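Local coordinates for protein quinone oxidoreductase (Thermus thermophilus, PDB 1IYZ) that probably catalyses the NADPH-dependent reduction of quinones, binding the dinucleotide in a Rossmann-type domain of the medium-chain dehydrogenase/reductase kind, at residues A[154-159]-A[175-180]; A[130-135]-A[193-198]; A[111-116]-A[136-141]. One frame throughout, in Å; residues are numbered along the deposited sequence.

Contact 1 (A[154-159]-A[175-180]); sequences LAAASR and ATYAEV. With NDP (NADPH dihydro-nicotinamide-adenine-dinucleotide phosphate), chain B.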
loop_
_atom_site.group_PDB
_atom_site.type_symbol
_atom_site.label_atom_id
_atom_site.label_comp_id
_atom_site.label_asym_id
_atom_site.label_seq_id
_atom_site.Cartn_x
_atom_site.Cartn_y
_atom_site.Cartn_z
ATOM N N LEU A 154 10.061 11.082 1.002
ATOM C CA LEU A 154 9.282 11.694 -0.071
ATOM C C LEU A 154 9.356 10.628 -1.170
ATOM O O LEU A 154 10.434 10.365 -1.718
ATOM C CB LEU A 154 9.947 12.978 -0.568
ATOM C CG LEU A 154 9.107 13.992 -1.356
ATOM C CD1 LEU A 154 10.030 14.852 -2.200
ATOM C CD2 LEU A 154 8.109 13.299 -2.249
ATOM N N ALA A 155 8.222 10.005 -1.478
ATOM C CA ALA A 155 8.192 8.951 -2.490
ATOM C C ALA A 155 7.802 9.443 -3.869
ATOM O O ALA A 155 6.933 10.293 -4.007
ATOM C CB ALA A 155 7.243 7.832 -2.055
ATOM N N ALA A 156 8.455 8.894 -4.889
ATOM C CA ALA A 156 8.161 9.260 -6.270
ATOM C C ALA A 156 8.054 8.029 -7.174
ATOM O O ALA A 156 8.810 7.055 -7.030
ATOM C CB ALA A 156 9.225 10.211 -6.802
ATOM N N ALA A 157 7.101 8.087 -8.099
ATOM C CA ALA A 157 6.860 7.011 -9.052
ATOM C C ALA A 157 6.438 7.628 -10.383
ATOM O O ALA A 157 6.168 8.831 -10.460
ATOM C CB ALA A 157 5.770 6.082 -8.527
ATOM N N SER A 158 6.359 6.810 -11.430
ATOM C CA SER A 158 5.985 7.324 -12.745
ATOM C C SER A 158 4.482 7.413 -12.993
ATOM O O SER A 158 4.054 8.075 -13.931
ATOM C CB SER A 158 6.622 6.478 -13.855
ATOM O OG SER A 158 5.863 5.314 -14.124
ATOM N N ARG A 159 3.682 6.758 -12.160
ATOM C CA ARG A 159 2.238 6.779 -12.345
ATOM C C ARG A 159 1.485 7.115 -11.069
ATOM O O ARG A 159 1.860 6.688 -9.973
ATOM C CB ARG A 159 1.751 5.423 -12.869
ATOM C CG ARG A 159 2.423 4.984 -14.158
ATOM C CD ARG A 159 1.921 3.630 -14.623
ATOM N NE ARG A 159 2.663 3.163 -15.792
ATOM C CZ ARG A 159 2.340 2.087 -16.500
ATOM N NH1 ARG A 159 1.285 1.363 -16.156
ATOM N NH2 ARG A 159 3.066 1.735 -17.552
ATOM N N ALA A 175 4.583 11.626 -4.803
ATOM C CA ALA A 175 4.324 12.370 -6.024
ATOM C C ALA A 175 4.863 11.690 -7.264
ATOM O O ALA A 175 5.748 10.847 -7.190
ATOM C CB ALA A 175 4.925 13.763 -5.907
ATOM N N THR A 176 4.314 12.052 -8.414
ATOM C CA THR A 176 4.795 11.494 -9.667
ATOM C C THR A 176 6.029 12.320 -10.008
ATOM O O THR A 176 6.178 13.449 -9.536
ATOM C CB THR A 176 3.751 11.617 -10.806
ATOM O OG1 THR A 176 3.320 12.976 -10.919
ATOM C CG2 THR A 176 2.559 10.726 -10.535
ATOM N N TYR A 177 6.914 11.758 -10.817
ATOM C CA TYR A 177 8.133 12.452 -11.186
ATOM C C TYR A 177 7.916 13.905 -11.590
ATOM O O TYR A 177 8.580 14.804 -11.077
ATOM C CB TYR A 177 8.835 11.685 -12.297
ATOM C CG TYR A 177 9.242 10.301 -11.867
ATOM C CD1 TYR A 177 9.897 10.099 -10.650
ATOM C CD2 TYR A 177 9.008 9.195 -12.681
ATOM C CE1 TYR A 177 10.313 8.832 -10.256
ATOM C CE2 TYR A 177 9.420 7.921 -12.293
ATOM C CZ TYR A 177 10.075 7.749 -11.080
ATOM O OH TYR A 177 10.504 6.501 -10.694
ATOM N N ALA A 178 6.979 14.145 -12.496
ATOM C CA ALA A 178 6.717 15.506 -12.945
ATOM C C ALA A 178 6.427 16.484 -11.802
ATOM O O ALA A 178 6.694 17.677 -11.931
ATOM C CB ALA A 178 5.564 15.512 -13.945
ATOM N N GLU A 179 5.900 15.990 -10.686
ATOM C CA GLU A 179 5.572 16.857 -9.554
ATOM C C GLU A 179 6.614 16.884 -8.415
ATOM O O GLU A 179 6.401 17.549 -7.392
ATOM C CB GLU A 179 4.196 16.466 -8.995
ATOM N N VAL A 180 7.734 16.183 -8.582
ATOM C CA VAL A 180 8.755 16.152 -7.535
ATOM C C VAL A 180 9.343 17.523 -7.196
ATOM O O VAL A 180 9.368 17.922 -6.037
ATOM C CB VAL A 180 9.903 15.160 -7.890
ATOM C CG1 VAL A 180 11.100 15.361 -6.960
ATOM C CG2 VAL A 180 9.393 13.738 -7.754
HETATM P PA NDP B . 11.738 -2.432 -9.075
HETATM O O1A NDP B . 10.843 -3.285 -8.814
HETATM O O2A NDP B . 12.006 -1.041 -8.448
HETATM O O5B NDP B . 11.569 -1.891 -10.757
HETATM C C5B NDP B . 12.177 -0.793 -11.387
HETATM C C4B NDP B . 11.260 0.388 -11.283
HETATM O O4B NDP B . 12.105 1.452 -11.702
HETATM C C3B NDP B . 10.054 0.432 -12.230
HETATM O O3B NDP B . 8.945 -0.297 -11.641
HETATM C C2B NDP B . 9.903 1.922 -12.501
HETATM O O2B NDP B . 8.981 2.451 -11.558
HETATM C C1B NDP B . 11.371 2.506 -12.310
HETATM N N9A NDP B . 11.765 2.960 -13.653
HETATM C C8A NDP B . 11.990 4.211 -14.057
HETATM N N7A NDP B . 12.282 4.221 -15.363
HETATM C C5A NDP B . 12.226 2.959 -15.726
HETATM C C6A NDP B . 12.430 2.489 -17.017
HETATM N N6A NDP B . 12.718 3.284 -18.041
HETATM N N1A NDP B . 12.306 1.171 -17.177
HETATM C C2A NDP B . 12.001 0.324 -16.154
HETATM N N3A NDP B . 11.802 0.789 -14.918
HETATM C C4A NDP B . 11.905 2.131 -14.691
HETATM O O3 NDP B . 13.266 -2.706 -9.290
HETATM P PN NDP B . 14.315 -3.886 -9.327
HETATM O O1N NDP B . 15.016 -4.194 -8.096
HETATM O O2N NDP B . 14.789 -4.225 -10.712
HETATM O O5D NDP B . 15.315 -2.595 -9.492
HETATM C C5D NDP B . 15.299 -1.597 -10.583
HETATM C C4D NDP B . 16.434 -0.543 -10.352
HETATM O O4D NDP B . 17.120 -0.809 -9.111
HETATM C C3D NDP B . 17.501 -0.670 -11.440
HETATM O O3D NDP B . 17.887 0.636 -11.856
HETATM C C2D NDP B . 18.583 -1.479 -10.770
HETATM O O2D NDP B . 19.813 -1.414 -11.474
HETATM C C1D NDP B . 18.540 -0.761 -9.374
HETATM N N1N NDP B . 19.333 -1.534 -8.365
HETATM C C2N NDP B . 20.712 -1.211 -8.334
HETATM C C3N NDP B . 21.543 -1.921 -7.376
HETATM C C7N NDP B . 22.996 -1.610 -7.293
HETATM O O7N NDP B . 23.863 -2.419 -6.878
HETATM N N7N NDP B . 23.447 -0.383 -7.667
HETATM C C4N NDP B . 20.931 -2.881 -6.546
HETATM C C5N NDP B . 19.590 -3.177 -6.596
HETATM C C6N NDP B . 18.783 -2.504 -7.504
HETATM P P2B NDP B . 8.056 3.788 -11.918
HETATM O O1X NDP B . 7.451 4.175 -10.626
HETATM O O2X NDP B . 8.996 4.790 -12.438
HETATM O O3X NDP B . 7.112 3.285 -12.935
#

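Contact 2 (A[130-135]-A[193-198]); sequences LVQAAA and VLEVRG. With NDP (NADPH dihydro-nicotinamide-adenine-dinucleotide phosphate), chain B.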
loop_
_atom_site.group_PDB
_atom_site.type_symbol
_atom_site.label_atom_id
_atom_site.label_comp_id
_atom_site.label_asym_id
_atom_site.label_seq_id
_atom_site.Cartn_x
_atom_site.Cartn_y
_atom_site.Cartn_z
ATOM N N LEU A 130 14.435 11.320 -0.721
ATOM C CA LEU A 130 13.580 11.114 -1.881
ATOM C C LEU A 130 13.842 9.713 -2.441
ATOM O O LEU A 130 14.954 9.425 -2.886
ATOM C CB LEU A 130 13.903 12.151 -2.965
ATOM C CG LEU A 130 13.036 12.298 -4.229
ATOM C CD1 LEU A 130 13.944 12.738 -5.363
ATOM C CD2 LEU A 130 12.350 11.012 -4.624
ATOM N N VAL A 131 12.824 8.854 -2.411
ATOM C CA VAL A 131 12.952 7.505 -2.957
ATOM C C VAL A 131 12.189 7.437 -4.279
ATOM O O VAL A 131 10.961 7.580 -4.301
ATOM C CB VAL A 131 12.372 6.440 -1.996
ATOM C CG1 VAL A 131 12.245 5.090 -2.719
ATOM C CG2 VAL A 131 13.265 6.300 -0.773
ATOM N N GLN A 132 12.912 7.234 -5.380
ATOM C CA GLN A 132 12.278 7.150 -6.696
ATOM C C GLN A 132 11.833 5.711 -6.937
ATOM O O GLN A 132 12.230 4.809 -6.186
ATOM C CB GLN A 132 13.249 7.563 -7.794
ATOM C CG GLN A 132 13.898 8.921 -7.603
ATOM C CD GLN A 132 14.888 9.214 -8.713
ATOM O OE1 GLN A 132 15.693 8.353 -9.078
ATOM N NE2 GLN A 132 14.836 10.422 -9.258
ATOM N N ALA A 133 11.021 5.495 -7.975
ATOM C CA ALA A 133 10.513 4.155 -8.280
ATOM C C ALA A 133 10.061 3.523 -6.965
ATOM O O ALA A 133 10.249 2.329 -6.734
ATOM C CB ALA A 133 11.602 3.316 -8.919
ATOM N N ALA A 134 9.454 4.351 -6.120
ATOM C CA ALA A 134 9.003 3.967 -4.786
ATOM C C ALA A 134 7.959 2.864 -4.645
ATOM O O ALA A 134 7.616 2.480 -3.531
ATOM C CB ALA A 134 8.528 5.209 -4.055
ATOM N N ALA A 135 7.450 2.353 -5.754
ATOM C CA ALA A 135 6.448 1.300 -5.687
ATOM C C ALA A 135 7.003 -0.040 -6.186
ATOM O O ALA A 135 6.251 -0.998 -6.378
ATOM C CB ALA A 135 5.229 1.705 -6.497
ATOM N N VAL A 193 18.990 11.543 -1.808
ATOM C CA VAL A 193 18.274 11.125 -2.995
ATOM C C VAL A 193 18.806 9.793 -3.489
ATOM O O VAL A 193 19.997 9.655 -3.768
ATOM C CB VAL A 193 18.395 12.152 -4.135
ATOM C CG1 VAL A 193 17.885 11.548 -5.425
ATOM C CG2 VAL A 193 17.600 13.396 -3.796
ATOM N N LEU A 194 17.924 8.806 -3.577
ATOM C CA LEU A 194 18.313 7.496 -4.079
ATOM C C LEU A 194 17.959 7.502 -5.564
ATOM O O LEU A 194 16.797 7.381 -5.942
ATOM C CB LEU A 194 17.562 6.402 -3.318
ATOM C CG LEU A 194 17.754 6.525 -1.802
ATOM C CD1 LEU A 194 17.037 5.389 -1.072
ATOM C CD2 LEU A 194 19.244 6.513 -1.488
ATOM N N GLU A 195 18.978 7.669 -6.400
ATOM C CA GLU A 195 18.810 7.741 -7.852
ATOM C C GLU A 195 18.812 6.405 -8.560
ATOM O O GLU A 195 19.854 5.758 -8.661
ATOM C CB GLU A 195 19.916 8.600 -8.456
ATOM C CG GLU A 195 19.493 9.995 -8.829
ATOM C CD GLU A 195 18.594 10.014 -10.039
ATOM O OE1 GLU A 195 18.934 9.332 -11.027
ATOM O OE2 GLU A 195 17.558 10.717 -10.010
ATOM N N VAL A 196 17.655 5.995 -9.067
ATOM C CA VAL A 196 17.573 4.731 -9.781
ATOM C C VAL A 196 17.227 5.003 -11.239
ATOM O O VAL A 196 17.287 4.106 -12.079
ATOM C CB VAL A 196 16.511 3.793 -9.161
ATOM C CG1 VAL A 196 16.840 3.526 -7.703
ATOM C CG2 VAL A 196 15.141 4.409 -9.282
ATOM N N ARG A 197 16.881 6.255 -11.531
ATOM C CA ARG A 197 16.518 6.664 -12.885
ATOM C C ARG A 197 17.763 6.936 -13.716
ATOM O O ARG A 197 17.996 6.287 -14.741
ATOM C CB ARG A 197 15.651 7.917 -12.834
ATOM C CG ARG A 197 14.415 7.763 -11.961
ATOM C CD ARG A 197 13.161 8.135 -12.725
ATOM N NE ARG A 197 12.988 9.576 -12.829
ATOM C CZ ARG A 197 12.355 10.177 -13.828
ATOM N NH1 ARG A 197 11.840 9.455 -14.817
ATOM N NH2 ARG A 197 12.234 11.497 -13.832
ATOM N N GLY A 198 18.553 7.911 -13.276
ATOM C CA GLY A 198 19.787 8.245 -13.967
ATOM C C GLY A 198 19.698 9.286 -15.063
ATOM O O GLY A 198 20.669 9.996 -15.322
HETATM P PA NDP B . 11.738 -2.432 -9.075
HETATM O O1A NDP B . 10.843 -3.285 -8.814
HETATM O O2A NDP B . 12.006 -1.041 -8.448
HETATM O O5B NDP B . 11.569 -1.891 -10.757
HETATM C C5B NDP B . 12.177 -0.793 -11.387
HETATM C C4B NDP B . 11.260 0.388 -11.283
HETATM O O4B NDP B . 12.105 1.452 -11.702
HETATM C C3B NDP B . 10.054 0.432 -12.230
HETATM O O3B NDP B . 8.945 -0.297 -11.641
HETATM C C2B NDP B . 9.903 1.922 -12.501
HETATM O O2B NDP B . 8.981 2.451 -11.558
HETATM C C1B NDP B . 11.371 2.506 -12.310
HETATM N N9A NDP B . 11.765 2.960 -13.653
HETATM C C8A NDP B . 11.990 4.211 -14.057
HETATM N N7A NDP B . 12.282 4.221 -15.363
HETATM C C5A NDP B . 12.226 2.959 -15.726
HETATM C C6A NDP B . 12.430 2.489 -17.017
HETATM N N6A NDP B . 12.718 3.284 -18.041
HETATM N N1A NDP B . 12.306 1.171 -17.177
HETATM C C2A NDP B . 12.001 0.324 -16.154
HETATM N N3A NDP B . 11.802 0.789 -14.918
HETATM C C4A NDP B . 11.905 2.131 -14.691
HETATM O O3 NDP B . 13.266 -2.706 -9.290
HETATM P PN NDP B . 14.315 -3.886 -9.327
HETATM O O1N NDP B . 15.016 -4.194 -8.096
HETATM O O2N NDP B . 14.789 -4.225 -10.712
HETATM O O5D NDP B . 15.315 -2.595 -9.492
HETATM C C5D NDP B . 15.299 -1.597 -10.583
HETATM C C4D NDP B . 16.434 -0.543 -10.352
HETATM O O4D NDP B . 17.120 -0.809 -9.111
HETATM C C3D NDP B . 17.501 -0.670 -11.440
HETATM O O3D NDP B . 17.887 0.636 -11.856
HETATM C C2D NDP B . 18.583 -1.479 -10.770
HETATM O O2D NDP B . 19.813 -1.414 -11.474
HETATM C C1D NDP B . 18.540 -0.761 -9.374
HETATM N N1N NDP B . 19.333 -1.534 -8.365
HETATM C C2N NDP B . 20.712 -1.211 -8.334
HETATM C C3N NDP B . 21.543 -1.921 -7.376
HETATM C C7N NDP B . 22.996 -1.610 -7.293
HETATM O O7N NDP B . 23.863 -2.419 -6.878
HETATM N N7N NDP B . 23.447 -0.383 -7.667
HETATM C C4N NDP B . 20.931 -2.881 -6.546
HETATM C C5N NDP B . 19.590 -3.177 -6.596
HETATM C C6N NDP B . 18.783 -2.504 -7.504
HETATM P P2B NDP B . 8.056 3.788 -11.918
HETATM O O1X NDP B . 7.451 4.175 -10.626
HETATM O O2X NDP B . 8.996 4.790 -12.438
HETATM O O3X NDP B . 7.112 3.285 -12.935
#

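Contact 3 (A[111-116]-A[136-141]); sequences FLTAYL and GALGTA. With NDP (NADPH dihydro-nicotinamide-adenine-dinucleotide phosphate), chain B.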
loop_
_atom_site.group_PDB
_atom_site.type_symbol
_atom_site.label_atom_id
_atom_site.label_comp_id
_atom_site.label_asym_id
_atom_site.label_seq_id
_atom_site.Cartn_x
_atom_site.Cartn_y
_atom_site.Cartn_z
ATOM N N PHE A 111 16.567 -5.013 0.396
ATOM C CA PHE A 111 16.845 -4.479 1.720
ATOM C C PHE A 111 18.312 -4.209 2.014
ATOM O O PHE A 111 18.642 -3.226 2.682
ATOM C CB PHE A 111 16.222 -5.392 2.767
ATOM C CG PHE A 111 14.741 -5.240 2.847
ATOM C CD1 PHE A 111 14.167 -4.392 3.792
ATOM C CD2 PHE A 111 13.921 -5.844 1.898
ATOM C CE1 PHE A 111 12.798 -4.143 3.787
ATOM C CE2 PHE A 111 12.558 -5.602 1.885
ATOM C CZ PHE A 111 11.994 -4.748 2.832
ATOM N N LEU A 112 19.200 -5.060 1.517
ATOM C CA LEU A 112 20.618 -4.826 1.740
ATOM C C LEU A 112 21.023 -3.577 0.966
ATOM O O LEU A 112 21.769 -2.745 1.476
ATOM C CB LEU A 112 21.452 -6.025 1.283
ATOM C CG LEU A 112 21.560 -7.172 2.292
ATOM C CD1 LEU A 112 22.292 -8.360 1.684
ATOM C CD2 LEU A 112 22.291 -6.665 3.525
ATOM N N THR A 113 20.513 -3.439 -0.258
ATOM C CA THR A 113 20.820 -2.280 -1.088
ATOM C C THR A 113 20.302 -1.005 -0.433
ATOM O O THR A 113 21.010 -0.004 -0.353
ATOM C CB THR A 113 20.179 -2.395 -2.503
ATOM O OG1 THR A 113 20.719 -3.530 -3.193
ATOM C CG2 THR A 113 20.451 -1.133 -3.323
ATOM N N ALA A 114 19.061 -1.046 0.037
ATOM C CA ALA A 114 18.457 0.125 0.667
ATOM C C ALA A 114 19.221 0.552 1.909
ATOM O O ALA A 114 19.503 1.732 2.106
ATOM C CB ALA A 114 16.999 -0.157 1.022
ATOM N N TYR A 115 19.558 -0.417 2.747
ATOM C CA TYR A 115 20.275 -0.123 3.975
ATOM C C TYR A 115 21.697 0.379 3.720
ATOM O O TYR A 115 22.086 1.440 4.223
ATOM C CB TYR A 115 20.294 -1.357 4.879
ATOM C CG TYR A 115 21.085 -1.149 6.143
ATOM C CD1 TYR A 115 22.441 -1.474 6.200
ATOM C CD2 TYR A 115 20.494 -0.570 7.266
ATOM C CE1 TYR A 115 23.188 -1.226 7.348
ATOM C CE2 TYR A 115 21.227 -0.313 8.413
ATOM C CZ TYR A 115 22.572 -0.644 8.448
ATOM O OH TYR A 115 23.302 -0.390 9.585
ATOM N N LEU A 116 22.473 -0.369 2.939
ATOM C CA LEU A 116 23.841 0.045 2.648
ATOM C C LEU A 116 23.904 1.402 1.949
ATOM O O LEU A 116 24.773 2.222 2.248
ATOM C CB LEU A 116 24.550 -1.013 1.806
ATOM C CG LEU A 116 24.758 -2.323 2.565
ATOM C CD1 LEU A 116 25.481 -3.322 1.686
ATOM C CD2 LEU A 116 25.536 -2.040 3.836
ATOM N N GLY A 136 8.320 -0.104 -6.375
ATOM C CA GLY A 136 8.942 -1.319 -6.858
ATOM C C GLY A 136 9.648 -2.095 -5.768
ATOM O O GLY A 136 9.512 -1.779 -4.584
ATOM N N ALA A 137 10.406 -3.118 -6.157
ATOM C CA ALA A 137 11.119 -3.928 -5.185
ATOM C C ALA A 137 12.095 -3.075 -4.375
ATOM O O ALA A 137 11.976 -2.976 -3.155
ATOM C CB ALA A 137 11.847 -5.057 -5.881
ATOM N N LEU A 138 13.054 -2.448 -5.047
ATOM C CA LEU A 138 14.032 -1.621 -4.345
ATOM C C LEU A 138 13.386 -0.409 -3.682
ATOM O O LEU A 138 13.810 0.010 -2.607
ATOM C CB LEU A 138 15.142 -1.166 -5.301
ATOM C CG LEU A 138 16.385 -0.480 -4.716
ATOM C CD1 LEU A 138 16.248 1.012 -4.803
ATOM C CD2 LEU A 138 16.601 -0.919 -3.270
ATOM N N GLY A 139 12.352 0.140 -4.316
ATOM C CA GLY A 139 11.678 1.308 -3.767
ATOM C C GLY A 139 10.895 1.071 -2.488
ATOM O O GLY A 139 11.068 1.784 -1.507
ATOM N N THR A 140 10.026 0.066 -2.503
ATOM C CA THR A 140 9.197 -0.268 -1.348
ATOM C C THR A 140 10.041 -0.672 -0.141
ATOM O O THR A 140 9.639 -0.455 1.007
ATOM C CB THR A 140 8.221 -1.409 -1.683
ATOM O OG1 THR A 140 8.964 -2.565 -2.106
ATOM C CG2 THR A 140 7.260 -0.982 -2.778
ATOM N N ALA A 141 11.203 -1.268 -0.402
ATOM C CA ALA A 141 12.100 -1.669 0.678
ATOM C C ALA A 141 12.712 -0.410 1.281
ATOM O O ALA A 141 12.673 -0.207 2.502
ATOM C CB ALA A 141 13.207 -2.577 0.145
HETATM P PA NDP B . 11.738 -2.432 -9.075
HETATM O O1A NDP B . 10.843 -3.285 -8.814
HETATM O O2A NDP B . 12.006 -1.041 -8.448
HETATM O O5B NDP B . 11.569 -1.891 -10.757
HETATM C C5B NDP B . 12.177 -0.793 -11.387
HETATM C C4B NDP B . 11.260 0.388 -11.283
HETATM O O4B NDP B . 12.105 1.452 -11.702
HETATM C C3B NDP B . 10.054 0.432 -12.230
HETATM O O3B NDP B . 8.945 -0.297 -11.641
HETATM C C2B NDP B . 9.903 1.922 -12.501
HETATM O O2B NDP B . 8.981 2.451 -11.558
HETATM C C1B NDP B . 11.371 2.506 -12.310
HETATM N N9A NDP B . 11.765 2.960 -13.653
HETATM C C8A NDP B . 11.990 4.211 -14.057
HETATM N N7A NDP B . 12.282 4.221 -15.363
HETATM C C5A NDP B . 12.226 2.959 -15.726
HETATM C C6A NDP B . 12.430 2.489 -17.017
HETATM N N6A NDP B . 12.718 3.284 -18.041
HETATM N N1A NDP B . 12.306 1.171 -17.177
HETATM C C2A NDP B . 12.001 0.324 -16.154
HETATM N N3A NDP B . 11.802 0.789 -14.918
HETATM C C4A NDP B . 11.905 2.131 -14.691
HETATM O O3 NDP B . 13.266 -2.706 -9.290
HETATM P PN NDP B . 14.315 -3.886 -9.327
HETATM O O1N NDP B . 15.016 -4.194 -8.096
HETATM O O2N NDP B . 14.789 -4.225 -10.712
HETATM O O5D NDP B . 15.315 -2.595 -9.492
HETATM C C5D NDP B . 15.299 -1.597 -10.583
HETATM C C4D NDP B . 16.434 -0.543 -10.352
HETATM O O4D NDP B . 17.120 -0.809 -9.111
HETATM C C3D NDP B . 17.501 -0.670 -11.440
HETATM O O3D NDP B . 17.887 0.636 -11.856
HETATM C C2D NDP B . 18.583 -1.479 -10.770
HETATM O O2D NDP B . 19.813 -1.414 -11.474
HETATM C C1D NDP B . 18.540 -0.761 -9.374
HETATM N N1N NDP B . 19.333 -1.534 -8.365
HETATM C C2N NDP B . 20.712 -1.211 -8.334
HETATM C C3N NDP B . 21.543 -1.921 -7.376
HETATM C C7N NDP B . 22.996 -1.610 -7.293
HETATM O O7N NDP B . 23.863 -2.419 -6.878
HETATM N N7N NDP B . 23.447 -0.383 -7.667
HETATM C C4N NDP B . 20.931 -2.881 -6.546
HETATM C C5N NDP B . 19.590 -3.177 -6.596
HETATM C C6N NDP B . 18.783 -2.504 -7.504
HETATM P P2B NDP B . 8.056 3.788 -11.918
HETATM O O1X NDP B . 7.451 4.175 -10.626
HETATM O O2X NDP B . 8.996 4.790 -12.438
HETATM O O3X NDP B . 7.112 3.285 -12.935
#

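Contact 1 (A[154-159]-A[175-180])
The ring of Y177 lies across the end of strand 152-157, its centre over A157 O, which sits 3.6 Å from the ring plane. With CG anti to the carbonyl carbon (chi1 -62°), the ring reaches back over the neighbouring strand, where CD2 and CE2 run along S158, CE2 3.4 Å from S158 N. Its OH hydrogen-bonds NDP O2X on the 2'-phosphate at 2.9 Å, and this oxygen lies at the ring edge. S158 grips the same phosphate twice, from N to NDP O1X (3.0 Å) and from OG to NDP O3X (2.7 Å).

Behind this shell, the peptide of Y177 is tied by its N to A157 O (3.0 Å), the donor tilted 27° from the carbonyl plane. The parallel ladder continues back along the strands, from A157 N to A175 O and from A175 N to A155 O. A156 CB packs on V180 CG2 at 3.7 Å, joining the start of helix 180-187 to the sheet. The second shell includes A133 N, hydrogen-bonded to Y177 OH, and R197 in cation-pi contact with the ring. The segments belong to the outer Rossmann beta-alpha-beta unit, whose loop after strand 152-157 holds the 2'-phosphate that distinguishes NADPH from NADH.

Contact 2 (A[130-135]-A[193-198])
L130 and V193 pair in parallel strands with their CA atoms 4.8 Å apart, and L194 N gives L130 O a nearly straight hydrogen bond of 3.1 Å (174°). On the L130 face of the sheet, L130 CB and CD1 lie alongside V193 CG2, both side chains pointing the same way. On the other face V131 CG2 meets L194 CD1, and helix 137-148 covers both through A142.

Past the strand ends the carboxamide of Q132 takes over from backbone pairing. Its CG is anti to the carbonyl carbon (chi1 -54°) and the chain is extended beyond it, carrying OE1 across to the turn at 196-197. V196 N reaches OE1 at 3.1 Å, close to the direction of the amide C=O, and R197 N adds a weak bond to the same atom. On the amide's other arm, Q132 NE2 makes a weak bond to E195 OE2, with amide and carboxylate planes 70° apart. The E195 carboxylate is held further by G198 N at OE1 (2.7 Å) and by S204 OG at OE2, donors that would help to offset this buried acid's charge, if it is ionised. R197 passes the amide at about a right angle, its CG against Q132 OE1, while its guanidinium forms a salt bridge to E221.

A133 CB packs on V196 CG2 (3.7 Å) and borders the adenosine ribose, with NDP O4B 3.4 Å away. This is the central crevice of a Rossmann fold: strands 128-131 and 190-195 are the neighbours at which the 3-2-1-4-5-6 order switches direction, and the dinucleotide lies across their C-terminal ends.

Contact 3 (A[111-116]-A[136-141])
F111 and A141 meet where helix 108-120 packs on helix 137-148, the first helix of the Rossmann fold; the axes of segments 111-116 and 137-141 approach to 8.8 Å and cross at -55°. Nothing polar joins the two segments. A141 CB stands over one face of the F111 ring in a CH-pi contact, 3.6 Å from the ring centroid and shifted toward CE2.

One turn earlier, L138 fills the other end of the interface. Its CB borders the nicotinamide-side phosphate through NDP O1N. CG, anti to the backbone N (chi1 -170°), is carried to the C6N side of the dihydronicotinamide, beyond the rim of the ring. From there CD2 projects to T113, 3.9 Å from both its CB and CG2, and the two side chains cross at about a right angle; CD1 turns toward V196. T113 thus faces both helix and cofactor, with OG1 3.4 Å from NDP C4N, although that hydroxyl is hydrogen-bonded to V109 O.

G136 occupies the N-cap position of helix 137-148, and its O accepts from T140 N and T140 OG1, which arrive from opposite faces of its plane. At this helix start A137 N donates to the diphosphate, meeting NDP O1A at 2.7 Å.

Contact 1 is partly buried at the sheet's edge, whereas contacts 2 and 3 are both buried; their centres lie about 19, 12 and 5 Å from the centre of the chain. Contacts 1 and 2 share one sheet, joined where strands 152-157 and 128-131 pair directly, and contact 1 is nested within the chain loop closed by contact 2. Contacts 2 and 3 interlock in sequence and touch through T140 and L138. All three reach NADPH, at the 2'-phosphate, the adenosine ribose, and the diphosphate with the nicotinamide respectively. Their chemistry shifts accordingly, from backbone ladder and phosphate grip, through a buried amide-acid network, to apolar helix packing.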